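Local coordinates for protein glyoxalase 3 (Candida albicans, PDB 4LRU) that converts methylglyoxal and water to D-lactate in a single step that needs no glutathione, so detoxifying methylglyoxal produced by the cell's own metabolism, at residues G132-A137 with A234-N239; N208-D213 with A225-E230; R215-V220 with E230-A235; E37-K42 with I102-A107. All blocks are in the same frame, centred on the assembly; numbering follows the deposited sequence.

From the N terminus, contact 4 comes first: helix 29-42 returns to strand 102-105 and closes a loop of 59 residues before any other contact opens. Contact 1 then opens at strand 134-138 and closes at the C-terminal end of helix 225-236, spanning 96 residues. Contact 2 is nested inside that loop, while contacts 2 and 3 cross, because strands 210-213 and 216-219 precede two successive parts of the same helix. Contacts 1 and 3 both close on the C-terminal part of helix 225-236, sharing Ala234 and Ala235. Together the four contacts lay helices 225-236 and 29-42, which touch each other, on one face of the seven-stranded mixed sheet.

Contact 1: G132-A137 with A234-N239; sequences GGVVSA and AAFECN
Val134 and Phe236 meet in an apolar helix-on-sheet contact of the DJ-1/PfpI alpha/beta fold, where the last turn of helix 225-236 lies over the start of strand 134-138. The CA atoms of the two residues approach to 5.9 Å. One methyl does the touching on the strand side: Val134 CG2 stands 3.7 Å from Phe236 CA and also packs on Phe236 CB. That branch lies beside the backbone N of Val134 and anti to its carbonyl carbon (chi1 165°, measured to CG1). Val134 CG2 further reaches Ala235 CB at 4.1 Å, one residue back along the helix. The Phe236 ring is met at its edge, near its plane, by the same methyl, 4.0 Å from CD1, and by Gly133 CA, 4.4 Å from CE1. Ile102 of the next strand and Val5 also touch this side chain. Gly132, with positive phi, is the C-prime residue of the Schellman motif that ends helix 119-130, and the strand begins two residues on, at Val134. One water joins the two segments, donating to Gly132 O at 2.8 Å and to Phe236 O at 3.1 Å.

Contact 2: N208-D213 with A225-E230; sequences NFTVTD and AVKTAE
The backbones of Thr210 and Thr228 approach to 6.0 Å between CA atoms, where the edge strand 210-213 passes the first turns of helix 225-236. This is helix-on-sheet packing at the margin of the alpha/beta fold: the strand is one of the two edge strands of the mixed sheet, and the chain makes strand 216-219 before it reaches the helix. Thr210 directs its side chain at the helix and divides it by polarity. Its methyl, CG2, approaches Thr228 OG1 at 3.5 Å; that hydroxyl is hydrogen-bonded to Ser224 O, just before the helix. Its own hydroxyl sits between the backbone N and the carbonyl carbon (chi1 66°), on the side of Lys227. Lys227 crosses the same gap with a stem extended through CE, and only the last torsion bends (chi4 -68°). The polar ends of Thr210 and Lys227 both have their partner in Asp231 OD2, one turn further along the helix. Asn208 runs obliquely across the lysine stem and touches it with OD1, 3.3 Å from Lys227 CB. Two waters complete the seam. One donates to Asn208 OD1 (2.8 Å) and accepts from Lys227 N (2.9 Å), thereby supplying a partner for a backbone N-H in the opening turns of the helix. Thr228, on the inner side, has its side chain about 8 Å from that of Cys139, an inferred active-site residue. The second water accepts both from Thr210 N at 3.0 Å and from Lys227 NZ at 3.1 Å.

Contact 3: R215-V220 with E230-A235; sequences RIVTGV and EDVIAA
OD2 of Asp231, the helix residue that packs on Val217, is gripped by two groups: the ammonium of Lys227, in a salt bridge, and the hydroxyl of Thr210, in a hydrogen bond. With CG beside the backbone N (chi1 -74°), the carboxylate is sent back toward the start of the helix, where Lys227 lies one turn earlier. Two polar groups converging on one oxygen would be expected to stabilise the ionised acid. The rest of the contact is apolar and centres on Val217. The axes of strand 216-219 and helix segment 230-235 pass 8.4 Å apart and run nearly antiparallel, at 167°. All three side-chain carbons of Val217 make contact. CG1 meets Asp231 CB at 3.9 Å, the two side chains crossing at about a right angle. CB faces Val232 CG2, also 3.9 Å away, and CG2 reaches Ala235 CB at 4.0 Å while lying 3.9 Å from Asp231 O. The valine thus rests against residues one helical turn apart, and the turn itself is closed by the bond from Ala235 N to Asp231 O (3.0 Å). In the sheet, Val217 pairs through its backbone with Val135 and Ala137 of the parallel strand 134-138, whereas strand 210-213 flanks the other side antiparallel. Val232 extends the packing to Val134 and Ser136 of strand 134-138 and to Phe39 of helix 29-42; Ile233 also touches that helix, so helix 225-236 packs on the sheet with helix 29-42 beside it.

Contact 4: E37-K42 with I102-A107; sequences EVFRKK and IFFGSA. With EDO (1,2-ethanediol), chain B.
Phe39 and Phe104 carry this buried helix-to-strand contact: Phe39 CE2 comes within 3.8 Å of Phe104 CD2, an atom that lies at the edge of the Phe39 ring, near its plane. The ring planes stand at 76° with centroids 5.8 Å apart, an oblique pairing. Phe39 CZ also reaches Ile102 CG2, at a looser 4.5 Å. The backbones stay well separated, 10.1 Å between the CA atoms of Phe39 and Ile102, so the long aromatic side chain spans most of the gap. Its CG lies beside the backbone N and anti to the carbonyl carbon (chi1 -65°), which aims the ring at the sheet.

In the next shell Phe39 rests on Val7 of strand 6-10, while Phe104 packs on Thr228 of helix 225-236 and on Ser136 and Val138 of strand 134-138. The Phe104 side chain lies about 8 Å from that of Cys139.

Away from the strand, Arg40 grips Glu37 side-on in a salt bridge, NH2 to OE1 at 2.8 Å and NE to OE2 at 2.9 Å, and Lys41 NZ binds O1 of a 1,2-ethanediol, probably from the crystallisation liquor. The arrangement is that of the DJ-1/PfpI fold: a helix seated on central parallel strands, next to the strand that leads to Cys139, the inferred active-site cysteine.

Contact 1: G132-A137 with A234-N239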
loop_
_atom_site.group_PDB
_atom_site.type_symbol
_atom_site.label_atom_id
_atom_site.label_comp_id
_atom_site.label_asym_id
_atom_site.label_seq_id
_atom_site.Cartn_x
_atom_site.Cartn_y
_atom_site.Cartn_z
ATOM N N GLY A 132 13.044 9.667 10.147
ATOM C CA GLY A 132 13.902 8.490 10.003
ATOM C C GLY A 132 13.172 7.156 10.024
ATOM O O GLY A 132 13.803 6.103 10.225
ATOM N N GLY A 133 11.851 7.186 9.861
ATOM C CA GLY A 133 11.056 5.999 9.633
ATOM C C GLY A 133 11.113 5.447 8.214
ATOM O O GLY A 133 11.845 5.957 7.360
ATOM N N VAL A 134 10.333 4.401 7.970
ATOM C CA VAL A 134 10.310 3.741 6.672
ATOM C C VAL A 134 8.936 3.955 6.043
ATOM O O VAL A 134 7.896 3.759 6.693
ATOM C CB VAL A 134 10.659 2.240 6.797
ATOM C CG1 VAL A 134 10.273 1.476 5.537
ATOM C CG2 VAL A 134 12.141 2.079 7.086
ATOM N N VAL A 135 8.944 4.350 4.772
ATOM C CA VAL A 135 7.726 4.527 3.994
ATOM C C VAL A 135 7.720 3.497 2.866
ATOM O O VAL A 135 8.726 3.307 2.170
ATOM C CB VAL A 135 7.639 5.946 3.400
ATOM C CG1 VAL A 135 6.410 6.083 2.510
ATOM C CG2 VAL A 135 7.617 6.985 4.508
ATOM N N SER A 136 6.584 2.832 2.699
ATOM C CA SER A 136 6.500 1.622 1.899
ATOM C C SER A 136 5.117 1.488 1.289
ATOM O O SER A 136 4.142 2.060 1.776
ATOM C CB SER A 136 6.833 0.406 2.743
ATOM O OG SER A 136 5.882 0.242 3.776
ATOM N N ALA A 137 5.039 0.724 0.211
ATOM C CA ALA A 137 3.771 0.403 -0.410
ATOM C C ALA A 137 3.936 -0.797 -1.324
ATOM O O ALA A 137 5.027 -1.083 -1.826
ATOM C CB ALA A 137 3.260 1.599 -1.196
ATOM N N ALA A 234 13.487 -5.044 7.669
ATOM C CA ALA A 234 14.926 -5.055 7.393
ATOM C C ALA A 234 15.492 -3.639 7.274
ATOM O O ALA A 234 16.620 -3.373 7.717
ATOM C CB ALA A 234 15.203 -5.832 6.113
ATOM N N ALA A 235 14.743 -2.755 6.621
ATOM C CA ALA A 235 15.231 -1.399 6.347
ATOM C C ALA A 235 15.131 -0.518 7.593
ATOM O O ALA A 235 15.915 0.416 7.770
ATOM C CB ALA A 235 14.474 -0.772 5.182
ATOM N N PHE A 236 14.190 -0.869 8.462
ATOM C CA PHE A 236 13.776 -0.047 9.614
ATOM C C PHE A 236 14.651 -0.339 10.822
ATOM O O PHE A 236 15.024 0.572 11.557
ATOM C CB PHE A 236 12.313 -0.392 9.926
ATOM C CG PHE A 236 11.714 0.335 11.100
ATOM C CD1 PHE A 236 11.376 1.670 11.010
ATOM C CD2 PHE A 236 11.383 -0.356 12.251
ATOM C CE1 PHE A 236 10.767 2.322 12.060
ATOM C CE2 PHE A 236 10.770 0.287 13.320
ATOM C CZ PHE A 236 10.458 1.637 13.220
ATOM N N GLU A 237 14.949 -1.621 11.040
ATOM C CA GLU A 237 15.802 -2.072 12.142
ATOM C C GLU A 237 17.281 -2.115 11.722
ATOM O O GLU A 237 17.599 -1.981 10.544
ATOM C CB GLU A 237 15.358 -3.467 12.604
ATOM C CG GLU A 237 13.870 -3.623 12.862
ATOM C CD GLU A 237 13.471 -3.595 14.326
ATOM O OE1 GLU A 237 14.343 -3.781 15.208
ATOM O OE2 GLU A 237 12.262 -3.375 14.600
ATOM N N CYS A 238 18.192 -2.314 12.664
ATOM C CA CYS A 238 19.590 -2.486 12.252
ATOM C C CYS A 238 20.144 -3.918 12.266
ATOM O O CYS A 238 21.363 -4.105 12.245
ATOM C CB CYS A 238 20.508 -1.522 12.999
ATOM S SG CYS A 238 20.756 -1.897 14.743
ATOM N N ASN A 239 19.275 -4.929 12.253
ATOM C CA ASN A 239 18.631 -5.473 13.460
ATOM C C ASN A 239 19.633 -5.792 14.574
ATOM O O ASN A 239 20.701 -6.370 14.346
ATOM C CB ASN A 239 17.869 -6.764 13.110
ATOM C CG ASN A 239 16.356 -6.593 13.148
ATOM O OD1 ASN A 239 15.683 -6.657 12.114
ATOM N ND2 ASN A 239 15.812 -6.394 14.347
ATOM O OXT ASN A 239 19.381 -5.508 15.746
HETATM O O HOH W 1 14.268 3.336 10.252
#

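Contact 2: N208-D213 with A225-E230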
loop_
_atom_site.group_PDB
_atom_site.type_symbol
_atom_site.label_atom_id
_atom_site.label_comp_id
_atom_site.label_asym_id
_atom_site.label_seq_id
_atom_site.Cartn_x
_atom_site.Cartn_y
_atom_site.Cartn_z
ATOM N N ASN A 208 7.400 -12.433 -6.949
ATOM C CA ASN A 208 7.606 -11.946 -5.586
ATOM C C ASN A 208 8.857 -11.062 -5.579
ATOM O O ASN A 208 9.981 -11.565 -5.632
ATOM C CB ASN A 208 7.784 -13.147 -4.673
ATOM C CG ASN A 208 7.989 -12.764 -3.223
ATOM O OD1 ASN A 208 7.693 -11.640 -2.796
ATOM N ND2 ASN A 208 8.512 -13.711 -2.458
ATOM N N PHE A 209 8.653 -9.749 -5.645
ATOM C CA PHE A 209 9.753 -8.827 -5.906
ATOM C C PHE A 209 9.537 -7.522 -5.168
ATOM O O PHE A 209 8.440 -6.968 -5.188
ATOM C CB PHE A 209 9.880 -8.557 -7.409
ATOM C CG PHE A 209 11.031 -7.655 -7.778
ATOM C CD1 PHE A 209 12.343 -8.075 -7.617
ATOM C CD2 PHE A 209 10.794 -6.383 -8.277
ATOM C CE1 PHE A 209 13.396 -7.237 -7.947
ATOM C CE2 PHE A 209 11.842 -5.553 -8.624
ATOM C CZ PHE A 209 13.140 -5.969 -8.444
ATOM N N THR A 210 10.607 -7.065 -4.523
ATOM C CA THR A 210 10.644 -5.778 -3.866
ATOM C C THR A 210 11.899 -4.992 -4.228
ATOM O O THR A 210 12.906 -5.553 -4.690
ATOM C CB THR A 210 10.627 -5.916 -2.336
ATOM O OG1 THR A 210 11.846 -6.548 -1.904
ATOM C CG2 THR A 210 9.421 -6.691 -1.876
ATOM N N VAL A 211 11.814 -3.687 -3.991
ATOM C CA VAL A 211 12.946 -2.784 -4.149
ATOM C C VAL A 211 13.088 -1.977 -2.878
ATOM O O VAL A 211 12.100 -1.425 -2.379
ATOM C CB VAL A 211 12.739 -1.842 -5.341
ATOM C CG1 VAL A 211 13.807 -0.758 -5.362
ATOM C CG2 VAL A 211 12.739 -2.631 -6.648
ATOM N N THR A 212 14.309 -1.933 -2.339
ATOM C CA THR A 212 14.623 -1.095 -1.187
ATOM C C THR A 212 15.583 -0.016 -1.647
ATOM O O THR A 212 16.643 -0.319 -2.249
ATOM C CB THR A 212 15.276 -1.928 -0.060
ATOM O OG1 THR A 212 14.333 -2.887 0.439
ATOM C CG2 THR A 212 15.729 -1.025 1.068
ATOM N N ASP A 213 15.214 1.237 -1.390
ATOM C CA ASP A 213 16.114 2.353 -1.593
ATOM C C ASP A 213 16.169 3.115 -0.285
ATOM O O ASP A 213 15.308 3.954 0.002
ATOM C CB ASP A 213 15.653 3.244 -2.756
ATOM C CG ASP A 213 16.715 4.226 -3.180
ATOM O OD1 ASP A 213 17.593 4.522 -2.332
ATOM O OD2 ASP A 213 16.712 4.650 -4.357
ATOM N N ALA A 225 3.474 -9.011 -1.074
ATOM C CA ALA A 225 3.098 -8.257 0.109
ATOM C C ALA A 225 3.855 -8.697 1.361
ATOM O O ALA A 225 4.305 -7.851 2.142
ATOM C CB ALA A 225 1.592 -8.320 0.329
ATOM N N VAL A 226 3.987 -10.008 1.574
ATOM C CA VAL A 226 4.754 -10.502 2.703
ATOM C C VAL A 226 6.181 -9.961 2.630
ATOM O O VAL A 226 6.696 -9.397 3.600
ATOM C CB VAL A 226 4.764 -12.043 2.794
ATOM C CG1 VAL A 226 5.783 -12.501 3.816
ATOM C CG2 VAL A 226 3.396 -12.574 3.174
ATOM N N LYS A 227 6.823 -10.119 1.477
ATOM C CA LYS A 227 8.223 -9.745 1.348
ATOM C C LYS A 227 8.374 -8.241 1.541
ATOM O O LYS A 227 9.363 -7.793 2.100
ATOM C CB LYS A 227 8.771 -10.170 -0.018
ATOM C CG LYS A 227 10.294 -10.101 -0.113
ATOM C CD LYS A 227 10.789 -10.553 -1.480
ATOM C CE LYS A 227 12.313 -10.702 -1.508
ATOM N NZ LYS A 227 13.011 -9.387 -1.385
ATOM N N THR A 228 7.399 -7.456 1.076
ATOM C CA THR A 228 7.475 -6.001 1.234
ATOM C C THR A 228 7.509 -5.658 2.723
ATOM O O THR A 228 8.359 -4.887 3.167
ATOM C CB THR A 228 6.313 -5.258 0.552
ATOM O OG1 THR A 228 6.210 -5.657 -0.823
ATOM C CG2 THR A 228 6.544 -3.762 0.599
ATOM N N ALA A 229 6.616 -6.262 3.499
ATOM C CA ALA A 229 6.605 -6.064 4.945
ATOM C C ALA A 229 7.892 -6.532 5.616
ATOM O O ALA A 229 8.436 -5.840 6.480
ATOM C CB ALA A 229 5.408 -6.751 5.568
ATOM N N GLU A 230 8.391 -7.700 5.221
ATOM C CA GLU A 230 9.629 -8.209 5.787
ATOM C C GLU A 230 10.769 -7.262 5.453
ATOM O O GLU A 230 11.638 -7.015 6.290
ATOM C CB GLU A 230 9.939 -9.618 5.261
ATOM C CG GLU A 230 8.944 -10.678 5.706
ATOM C CD GLU A 230 9.268 -12.050 5.116
ATOM O OE1 GLU A 230 9.914 -12.090 4.044
ATOM O OE2 GLU A 230 8.877 -13.083 5.720
HETATM O O HOH W 2 5.959 -11.994 -0.573
HETATM O O HOH W 3 13.170 -8.518 -4.340
#

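Contact 3: R215-V220 with E230-A235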
loop_
_atom_site.group_PDB
_atom_site.type_symbol
_atom_site.label_atom_id
_atom_site.label_comp_id
_atom_site.label_asym_id
_atom_site.label_seq_id
_atom_site.Cartn_x
_atom_site.Cartn_y
_atom_site.Cartn_z
ATOM N N ARG A 215 15.236 4.003 3.010
ATOM C CA ARG A 215 14.047 3.813 3.845
ATOM C C ARG A 215 12.752 3.882 3.026
ATOM O O ARG A 215 11.660 4.120 3.550
ATOM C CB ARG A 215 14.056 4.833 4.997
ATOM C CG ARG A 215 15.136 4.536 6.043
ATOM C CD ARG A 215 15.336 5.668 7.033
ATOM N NE ARG A 215 15.799 6.882 6.376
ATOM C CZ ARG A 215 15.049 7.955 6.163
ATOM N NH1 ARG A 215 13.795 7.992 6.601
ATOM N NH2 ARG A 215 15.548 8.994 5.511
ATOM N N ILE A 216 12.881 3.636 1.729
ATOM C CA ILE A 216 11.718 3.457 0.861
ATOM C C ILE A 216 11.711 2.018 0.369
ATOM O O ILE A 216 12.688 1.550 -0.212
ATOM C CB ILE A 216 11.787 4.391 -0.346
ATOM C CG1 ILE A 216 11.885 5.837 0.139
ATOM C CG2 ILE A 216 10.573 4.187 -1.238
ATOM C CD1 ILE A 216 12.133 6.841 -0.956
ATOM N N VAL A 217 10.610 1.321 0.624
ATOM C CA VAL A 217 10.490 -0.089 0.254
ATOM C C VAL A 217 9.194 -0.293 -0.517
ATOM O O VAL A 217 8.108 0.071 -0.054
ATOM C CB VAL A 217 10.508 -1.004 1.490
ATOM C CG1 VAL A 217 10.399 -2.458 1.080
ATOM C CG2 VAL A 217 11.760 -0.763 2.306
ATOM N N THR A 218 9.303 -0.850 -1.713
ATOM C CA THR A 218 8.111 -1.107 -2.505
ATOM C C THR A 218 8.090 -2.535 -3.027
ATOM O O THR A 218 9.138 -3.161 -3.184
ATOM C CB THR A 218 8.023 -0.129 -3.692
ATOM O OG1 THR A 218 9.277 -0.078 -4.384
ATOM C CG2 THR A 218 7.687 1.280 -3.201
ATOM N N GLY A 219 6.883 -3.033 -3.307
ATOM C CA GLY A 219 6.688 -4.358 -3.900
ATOM C C GLY A 219 5.674 -4.346 -5.025
ATOM O O GLY A 219 4.889 -3.408 -5.167
ATOM N N VAL A 220 5.657 -5.408 -5.819
ATOM C CA VAL A 220 4.993 -5.348 -7.126
ATOM C C VAL A 220 3.470 -5.571 -7.079
ATOM O O VAL A 220 2.714 -4.976 -7.862
ATOM C CB VAL A 220 5.617 -6.363 -8.086
ATOM C CG1 VAL A 220 4.906 -6.338 -9.432
ATOM C CG2 VAL A 220 7.094 -6.056 -8.259
ATOM N N GLU A 230 8.391 -7.700 5.221
ATOM C CA GLU A 230 9.629 -8.209 5.787
ATOM C C GLU A 230 10.769 -7.262 5.453
ATOM O O GLU A 230 11.638 -7.015 6.290
ATOM C CB GLU A 230 9.939 -9.618 5.261
ATOM C CG GLU A 230 8.944 -10.678 5.706
ATOM C CD GLU A 230 9.268 -12.050 5.116
ATOM O OE1 GLU A 230 9.914 -12.090 4.044
ATOM O OE2 GLU A 230 8.877 -13.083 5.720
ATOM N N ASP A 231 10.782 -6.731 4.235
ATOM C CA ASP A 231 11.883 -5.856 3.814
ATOM C C ASP A 231 11.750 -4.443 4.430
ATOM O O ASP A 231 12.745 -3.731 4.588
ATOM C CB ASP A 231 11.937 -5.796 2.291
ATOM C CG ASP A 231 12.507 -7.082 1.668
ATOM O OD1 ASP A 231 13.154 -7.875 2.390
ATOM O OD2 ASP A 231 12.320 -7.282 0.454
ATOM N N VAL A 232 10.528 -4.047 4.787
ATOM C CA VAL A 232 10.349 -2.870 5.617
ATOM C C VAL A 232 11.047 -3.061 6.964
ATOM O O VAL A 232 11.809 -2.205 7.403
ATOM C CB VAL A 232 8.838 -2.550 5.830
ATOM C CG1 VAL A 232 8.644 -1.568 6.982
ATOM C CG2 VAL A 232 8.236 -1.980 4.550
ATOM N N ILE A 233 10.800 -4.191 7.611
ATOM C CA ILE A 233 11.461 -4.480 8.895
ATOM C C ILE A 233 12.985 -4.427 8.737
ATOM O O ILE A 233 13.689 -3.818 9.548
ATOM C CB ILE A 233 11.008 -5.830 9.479
ATOM C CG1 ILE A 233 9.521 -5.733 9.861
ATOM C CG2 ILE A 233 11.879 -6.233 10.667
ATOM C CD1 ILE A 233 8.851 -7.041 10.199
ATOM N N ALA A 234 13.487 -5.044 7.669
ATOM C CA ALA A 234 14.926 -5.055 7.393
ATOM C C ALA A 234 15.492 -3.639 7.274
ATOM O O ALA A 234 16.620 -3.373 7.717
ATOM C CB ALA A 234 15.203 -5.832 6.113
ATOM N N ALA A 235 14.743 -2.755 6.621
ATOM C CA ALA A 235 15.231 -1.399 6.347
ATOM C C ALA A 235 15.131 -0.518 7.593
ATOM O O ALA A 235 15.915 0.416 7.770
ATOM C CB ALA A 235 14.474 -0.772 5.182
#

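Contact 4: E37-K42 with I102-A107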
loop_
_atom_site.group_PDB
_atom_site.type_symbol
_atom_site.label_atom_id
_atom_site.label_comp_id
_atom_site.label_asym_id
_atom_site.label_seq_id
_atom_site.Cartn_x
_atom_site.Cartn_y
_atom_site.Cartn_z
ATOM N N GLU A 37 -0.208 -9.067 9.383
ATOM C CA GLU A 37 0.247 -10.235 10.140
ATOM C C GLU A 37 1.766 -10.223 10.346
ATOM O O GLU A 37 2.243 -10.630 11.406
ATOM C CB GLU A 37 -0.210 -11.531 9.471
ATOM C CG GLU A 37 -1.700 -11.814 9.618
ATOM C CD GLU A 37 -2.053 -12.179 11.039
ATOM O OE1 GLU A 37 -1.784 -13.336 11.445
ATOM O OE2 GLU A 37 -2.580 -11.318 11.761
ATOM N N VAL A 38 2.516 -9.798 9.336
ATOM C CA VAL A 38 3.979 -9.730 9.455
ATOM C C VAL A 38 4.355 -8.762 10.579
ATOM O O VAL A 38 5.152 -9.082 11.459
ATOM C CB VAL A 38 4.626 -9.283 8.141
ATOM C CG1 VAL A 38 6.095 -8.946 8.339
ATOM C CG2 VAL A 38 4.459 -10.379 7.107
ATOM N N PHE A 39 3.767 -7.574 10.549
ATOM C CA PHE A 39 4.053 -6.573 11.563
ATOM C C PHE A 39 3.526 -6.987 12.944
ATOM O O PHE A 39 4.158 -6.701 13.959
ATOM C CB PHE A 39 3.479 -5.228 11.137
ATOM C CG PHE A 39 4.120 -4.645 9.898
ATOM C CD1 PHE A 39 5.493 -4.603 9.746
ATOM C CD2 PHE A 39 3.337 -4.065 8.919
ATOM C CE1 PHE A 39 6.069 -4.055 8.619
ATOM C CE2 PHE A 39 3.903 -3.509 7.791
ATOM C CZ PHE A 39 5.273 -3.487 7.640
ATOM N N ARG A 40 2.380 -7.658 12.987
ATOM C CA ARG A 40 1.842 -8.135 14.257
ATOM C C ARG A 40 2.793 -9.148 14.884
ATOM O O ARG A 40 3.103 -9.076 16.078
ATOM C CB ARG A 40 0.462 -8.765 14.075
ATOM C CG ARG A 40 -0.178 -9.212 15.381
ATOM C CD ARG A 40 -1.492 -9.958 15.175
ATOM N NE ARG A 40 -1.316 -11.178 14.388
ATOM C CZ ARG A 40 -0.775 -12.306 14.846
ATOM N NH1 ARG A 40 -0.365 -12.403 16.110
ATOM N NH2 ARG A 40 -0.652 -13.357 14.045
ATOM N N LYS A 41 3.247 -10.110 14.083
ATOM C CA LYS A 41 4.125 -11.153 14.598
ATOM C C LYS A 41 5.457 -10.569 15.060
ATOM O O LYS A 41 6.058 -11.048 16.028
ATOM C CB LYS A 41 4.341 -12.262 13.561
ATOM C CG LYS A 41 3.116 -13.140 13.357
ATOM C CD LYS A 41 3.184 -13.936 12.058
ATOM C CE LYS A 41 1.806 -14.460 11.664
ATOM N NZ LYS A 41 1.818 -15.241 10.394
ATOM N N LYS A 42 5.863 -9.483 14.415
ATOM C CA LYS A 42 7.072 -8.757 14.799
ATOM C C LYS A 42 6.932 -8.040 16.153
ATOM O O LYS A 42 7.924 -7.762 16.808
ATOM C CB LYS A 42 7.436 -7.755 13.701
ATOM C CG LYS A 42 8.704 -6.955 13.978
ATOM C CD LYS A 42 9.960 -7.814 14.040
ATOM C CE LYS A 42 11.191 -6.958 14.329
ATOM N NZ LYS A 42 12.370 -7.741 14.778
ATOM N N ILE A 102 6.308 3.736 10.824
ATOM C CA ILE A 102 6.303 3.095 9.511
ATOM C C ILE A 102 4.986 3.471 8.830
ATOM O O ILE A 102 3.932 3.534 9.490
ATOM C CB ILE A 102 6.369 1.556 9.675
ATOM C CG1 ILE A 102 7.731 1.161 10.244
ATOM C CG2 ILE A 102 6.080 0.832 8.369
ATOM C CD1 ILE A 102 7.819 -0.265 10.725
ATOM N N PHE A 103 5.055 3.743 7.529
ATOM C CA PHE A 103 3.873 3.904 6.711
ATOM C C PHE A 103 3.891 2.779 5.697
ATOM O O PHE A 103 4.883 2.585 5.001
ATOM C CB PHE A 103 3.886 5.253 5.992
ATOM C CG PHE A 103 2.668 5.501 5.137
ATOM C CD1 PHE A 103 2.577 4.968 3.865
ATOM C CD2 PHE A 103 1.612 6.276 5.618
ATOM C CE1 PHE A 103 1.477 5.224 3.071
ATOM C CE2 PHE A 103 0.497 6.516 4.833
ATOM C CZ PHE A 103 0.425 5.991 3.565
ATOM N N PHE A 104 2.803 2.022 5.627
ATOM C CA PHE A 104 2.677 0.954 4.621
ATOM C C PHE A 104 1.387 1.114 3.819
ATOM O O PHE A 104 0.291 1.018 4.370
ATOM C CB PHE A 104 2.710 -0.415 5.299
ATOM C CG PHE A 104 2.799 -1.560 4.339
ATOM C CD1 PHE A 104 1.708 -1.925 3.565
ATOM C CD2 PHE A 104 3.999 -2.279 4.186
ATOM C CE1 PHE A 104 1.794 -2.974 2.667
ATOM C CE2 PHE A 104 4.072 -3.320 3.285
ATOM C CZ PHE A 104 2.972 -3.677 2.534
ATOM N N GLY A 105 1.525 1.376 2.527
ATOM C CA GLY A 105 0.376 1.497 1.637
ATOM C C GLY A 105 -0.065 0.173 1.052
ATOM O O GLY A 105 0.563 -0.345 0.126
ATOM N N SER A 106 -1.121 -0.411 1.611
ATOM C CA SER A 106 -1.798 -1.512 0.942
ATOM C C SER A 106 -2.470 -0.961 -0.292
ATOM O O SER A 106 -2.616 0.248 -0.422
ATOM C CB SER A 106 -2.830 -2.200 1.840
ATOM O OG SER A 106 -4.022 -1.428 2.034
ATOM N N ALA A 107 -2.911 -1.828 -1.182
ATOM C CA ALA A 107 -3.517 -1.309 -2.389
ATOM C C ALA A 107 -4.695 -2.134 -2.878
ATOM O O ALA A 107 -5.635 -2.388 -2.119
ATOM C CB ALA A 107 -2.463 -1.079 -3.458
HETATM C C1 EDO B . 3.082 -13.935 6.909
HETATM O O1 EDO B . 3.262 -13.785 8.321
HETATM C C2 EDO B . 1.646 -13.603 6.507
HETATM O O2 EDO B . 0.726 -14.297 7.356
#